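Local coordinates for extracellular solute-binding protein, family 1 (Bifidobacterium longum subsp. infantis ATCC 15697, PDB 3QUF), which probably captures a solute outside the cell, likely a sugar or related small molecule, and delivers it to an ABC transporter for uptake, at residues Q249-F254 against G260-G265. Numbering follows the deposited sequence.
Sequences QVKQEF and GVMRSG
Met-262, a selenomethionine, reaches from its strand against the helix that carries Val-250, Lys-251 and Phe-254, and illustrates how one flexible selenoether chain can fit a helix face. Its CB lies 3.9 Å from Val-250 CG1, the methyl that stands anti to the backbone N of Val-250 (chi1 171°). CG then passes over one face of the Phe-254 ring, offset toward the rim. Met-262 SE follows, 3.8 Å from Phe-254 CB and 4.4 Å from the ring centroid, an oblique Met-aromatic contact 33° off the ring normal. This is helix-on-sheet packing in a periplasmic-binding-protein-like fold: strand 259-264 pairs antiparallel with strand 135-144, and segment 249-254 crosses 261-264 at 135° between their N-to-C directions. The chain bends at its last torsion (chi3 -70°), which carries Met-262 CE to 3.9 Å from Lys-251 CA. Lys-251 CB also touches this methyl; the lysine chain then leads away, its NZ forming salt bridges with Asp-268 and Asp-271. At the other end of the contact, the ring edge of Phe-254 meets a backbone carbonyl in plane, CE1 lying 3.8 Å from Gly-260 O. Without the ring, as with an alanine in place of Phe-254, the selenium would probably lose its aromatic partner and a gap would open beside Gly-260.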
ATOM      1  N   GLN A 249     -13.399  12.627  -9.725  1.00 28.83           N
ATOM      2  CA  GLN A 249     -14.860  12.760  -9.750  1.00 28.57           C
ATOM      3  C   GLN A 249     -15.501  12.338  -8.420  1.00 27.24           C
ATOM      4  O   GLN A 249     -16.427  12.981  -7.916  1.00 27.22           O
ATOM      5  CB  GLN A 249     -15.470  11.958 -10.905  1.00 29.63           C
ATOM      6  CG  GLN A 249     -15.281  12.619 -12.290  1.00 31.37           C
ATOM      7  CD  GLN A 249     -15.710  11.698 -13.415  1.00 34.50           C
ATOM      8  OE1 GLN A 249     -15.315  10.526 -13.466  1.00 32.93           O
ATOM      9  NE2 GLN A 249     -16.516  12.232 -14.332  1.00 37.83           N
ATOM     10  N   VAL A 250     -14.997  11.268  -7.831  1.00 25.78           N
ATOM     11  CA  VAL A 250     -15.475  10.856  -6.529  1.00 25.41           C
ATOM     12  C   VAL A 250     -15.227  11.963  -5.500  1.00 24.34           C
ATOM     13  O   VAL A 250     -16.132  12.319  -4.737  1.00 25.14           O
ATOM     14  CB  VAL A 250     -14.849   9.514  -6.105  1.00 24.14           C
ATOM     15  CG1 VAL A 250     -15.159   9.176  -4.663  1.00 26.56           C
ATOM     16  CG2 VAL A 250     -15.385   8.413  -7.019  1.00 25.44           C
ATOM     17  N   LYS A 251     -14.033  12.516  -5.527  1.00 24.80           N
ATOM     18  CA  LYS A 251     -13.643  13.544  -4.566  1.00 26.05           C
ATOM     19  C   LYS A 251     -14.527  14.782  -4.710  1.00 27.97           C
ATOM     20  O   LYS A 251     -14.954  15.370  -3.727  1.00 28.39           O
ATOM     21  CB  LYS A 251     -12.173  13.912  -4.700  1.00 25.49           C
ATOM     22  CG  LYS A 251     -11.733  15.003  -3.693  1.00 28.66           C
ATOM     23  CD  LYS A 251     -10.244  15.048  -3.420  1.00 30.52           C
ATOM     24  CE  LYS A 251      -9.463  15.669  -4.534  1.00 34.63           C
ATOM     25  NZ  LYS A 251      -8.010  15.804  -4.139  1.00 36.13           N
ATOM     26  N   GLN A 252     -14.815  15.144  -5.953  1.00 28.94           N
ATOM     27  CA  GLN A 252     -15.710  16.259  -6.239  1.00 31.20           C
ATOM     28  C   GLN A 252     -17.099  16.031  -5.658  1.00 30.67           C
ATOM     29  O   GLN A 252     -17.665  16.941  -5.082  1.00 31.35           O
ATOM     30  CB  GLN A 252     -15.758  16.493  -7.744  1.00 32.89           C
ATOM     31  CG  GLN A 252     -14.589  17.319  -8.227  1.00 38.49           C
ATOM     32  CD  GLN A 252     -14.821  18.829  -7.994  1.00 44.13           C
ATOM     33  OE1 GLN A 252     -15.945  19.262  -7.752  1.00 47.89           O
ATOM     34  NE2 GLN A 252     -13.746  19.612  -8.037  1.00 48.55           N
ATOM     35  N   GLU A 253     -17.652  14.822  -5.776  1.00 29.94           N
ATOM     36  CA  GLU A 253     -18.944  14.542  -5.151  1.00 30.24           C
ATOM     37  C   GLU A 253     -18.902  14.673  -3.625  1.00 29.06           C
ATOM     38  O   GLU A 253     -19.863  15.115  -3.006  1.00 29.22           O
ATOM     39  CB  GLU A 253     -19.460  13.152  -5.534  1.00 31.46           C
ATOM     40  CG  GLU A 253     -19.911  13.029  -6.980  1.00 34.91           C
ATOM     41  CD  GLU A 253     -20.980  14.028  -7.313  1.00 40.16           C
ATOM     42  OE1 GLU A 253     -22.081  13.913  -6.731  1.00 43.48           O
ATOM     43  OE2 GLU A 253     -20.705  14.948  -8.119  1.00 45.14           O
ATOM     44  N   PHE A 254     -17.793  14.253  -3.014  1.00 27.21           N
ATOM     45  CA  PHE A 254     -17.650  14.363  -1.560  1.00 26.82           C
ATOM     46  C   PHE A 254     -17.620  15.843  -1.097  1.00 27.71           C
ATOM     47  O   PHE A 254     -18.382  16.251  -0.217  1.00 27.52           O
ATOM     48  CB  PHE A 254     -16.410  13.597  -1.107  1.00 25.26           C
ATOM     49  CG  PHE A 254     -16.315  13.420   0.367  1.00 24.35           C
ATOM     50  CD1 PHE A 254     -17.065  12.450   1.012  1.00 23.23           C
ATOM     51  CD2 PHE A 254     -15.492  14.238   1.117  1.00 26.89           C
ATOM     52  CE1 PHE A 254     -16.990  12.279   2.383  1.00 25.88           C
ATOM     53  CE2 PHE A 254     -15.412  14.088   2.485  1.00 26.01           C
ATOM     54  CZ  PHE A 254     -16.140  13.103   3.118  1.00 26.36           C
ATOM     55  N   GLY A 260     -21.799  10.298   1.076  1.00 25.76           N
ATOM     56  CA  GLY A 260     -21.577   9.867   2.451  1.00 24.41           C
ATOM     57  C   GLY A 260     -20.145   9.457   2.754  1.00 22.63           C
ATOM     58  O   GLY A 260     -19.585   9.827   3.800  1.00 21.63           O
ATOM     59  N   VAL A 261     -19.551   8.684   1.855  1.00 21.76           N
ATOM     60  CA  VAL A 261     -18.284   7.989   2.149  1.00 21.25           C
ATOM     61  C   VAL A 261     -17.476   7.876   0.892  1.00 20.51           C
ATOM     62  O   VAL A 261     -18.037   7.591  -0.198  1.00 20.06           O
ATOM     63  CB  VAL A 261     -18.562   6.555   2.607  1.00 20.87           C
ATOM     64  CG1 VAL A 261     -17.211   5.826   2.934  1.00 20.48           C
ATOM     65  CG2 VAL A 261     -19.537   6.526   3.775  1.00 22.29           C
HETATM   66  N   MSE A 262     -16.168   8.086   1.016  1.00 20.24           N
HETATM   67  CA  MSE A 262     -15.211   7.802  -0.061  1.00 20.13           C
HETATM   68  C   MSE A 262     -13.972   7.151   0.522  1.00 19.72           C
HETATM   69  O   MSE A 262     -13.673   7.366   1.696  1.00 19.03           O
HETATM   70  CB  MSE A 262     -14.823   9.124  -0.746  1.00 21.69           C
HETATM   71  CG  MSE A 262     -13.862   9.978   0.051  1.00 23.09           C
HETATM   72 SE   MSE A 262     -13.250  11.565  -0.960  0.90 30.89          SE
HETATM   73  CE  MSE A 262     -12.178  10.780  -2.248  1.00 31.11           C
ATOM     74  N   ARG A 263     -13.262   6.381  -0.302  1.00 18.59           N
ATOM     75  CA  ARG A 263     -11.958   5.886   0.052  1.00 18.51           C
ATOM     76  C   ARG A 263     -10.947   6.952  -0.335  1.00 19.81           C
ATOM     77  O   ARG A 263     -10.909   7.409  -1.475  1.00 20.69           O
ATOM     78  CB  ARG A 263     -11.701   4.569  -0.671  1.00 18.05           C
ATOM     79  CG  ARG A 263     -10.401   3.920  -0.349  1.00 19.49           C
ATOM     80  CD  ARG A 263      -9.251   4.391  -1.205  1.00 18.32           C
ATOM     81  NE  ARG A 263      -8.052   3.545  -1.059  1.00 19.64           N
ATOM     82  CZ  ARG A 263      -6.935   3.722  -1.733  1.00 19.84           C
ATOM     83  NH1 ARG A 263      -6.832   4.694  -2.639  1.00 22.20           N
ATOM     84  NH2 ARG A 263      -5.917   2.902  -1.526  1.00 19.58           N
ATOM     85  N   SER A 264     -10.100   7.339   0.604  1.00 20.05           N
ATOM     86  CA  SER A 264      -9.017   8.251   0.278  1.00 20.99           C
ATOM     87  C   SER A 264      -7.843   8.048   1.224  1.00 21.37           C
ATOM     88  O   SER A 264      -7.681   6.982   1.815  1.00 17.55           O
ATOM     89  CB  SER A 264      -9.508   9.694   0.292  1.00 24.34           C
ATOM     90  OG  SER A 264      -8.518  10.559  -0.292  1.00 28.82           O
ATOM     91  N   GLY A 265      -6.958   9.027   1.268  1.00 20.61           N
ATOM     92  CA  GLY A 265      -5.770   8.919   2.085  1.00 20.33           C
ATOM     93  C   GLY A 265      -5.229  10.304   2.373  1.00 19.88           C
ATOM     94  O   GLY A 265      -5.844  11.304   2.049  1.00 21.20           O
TER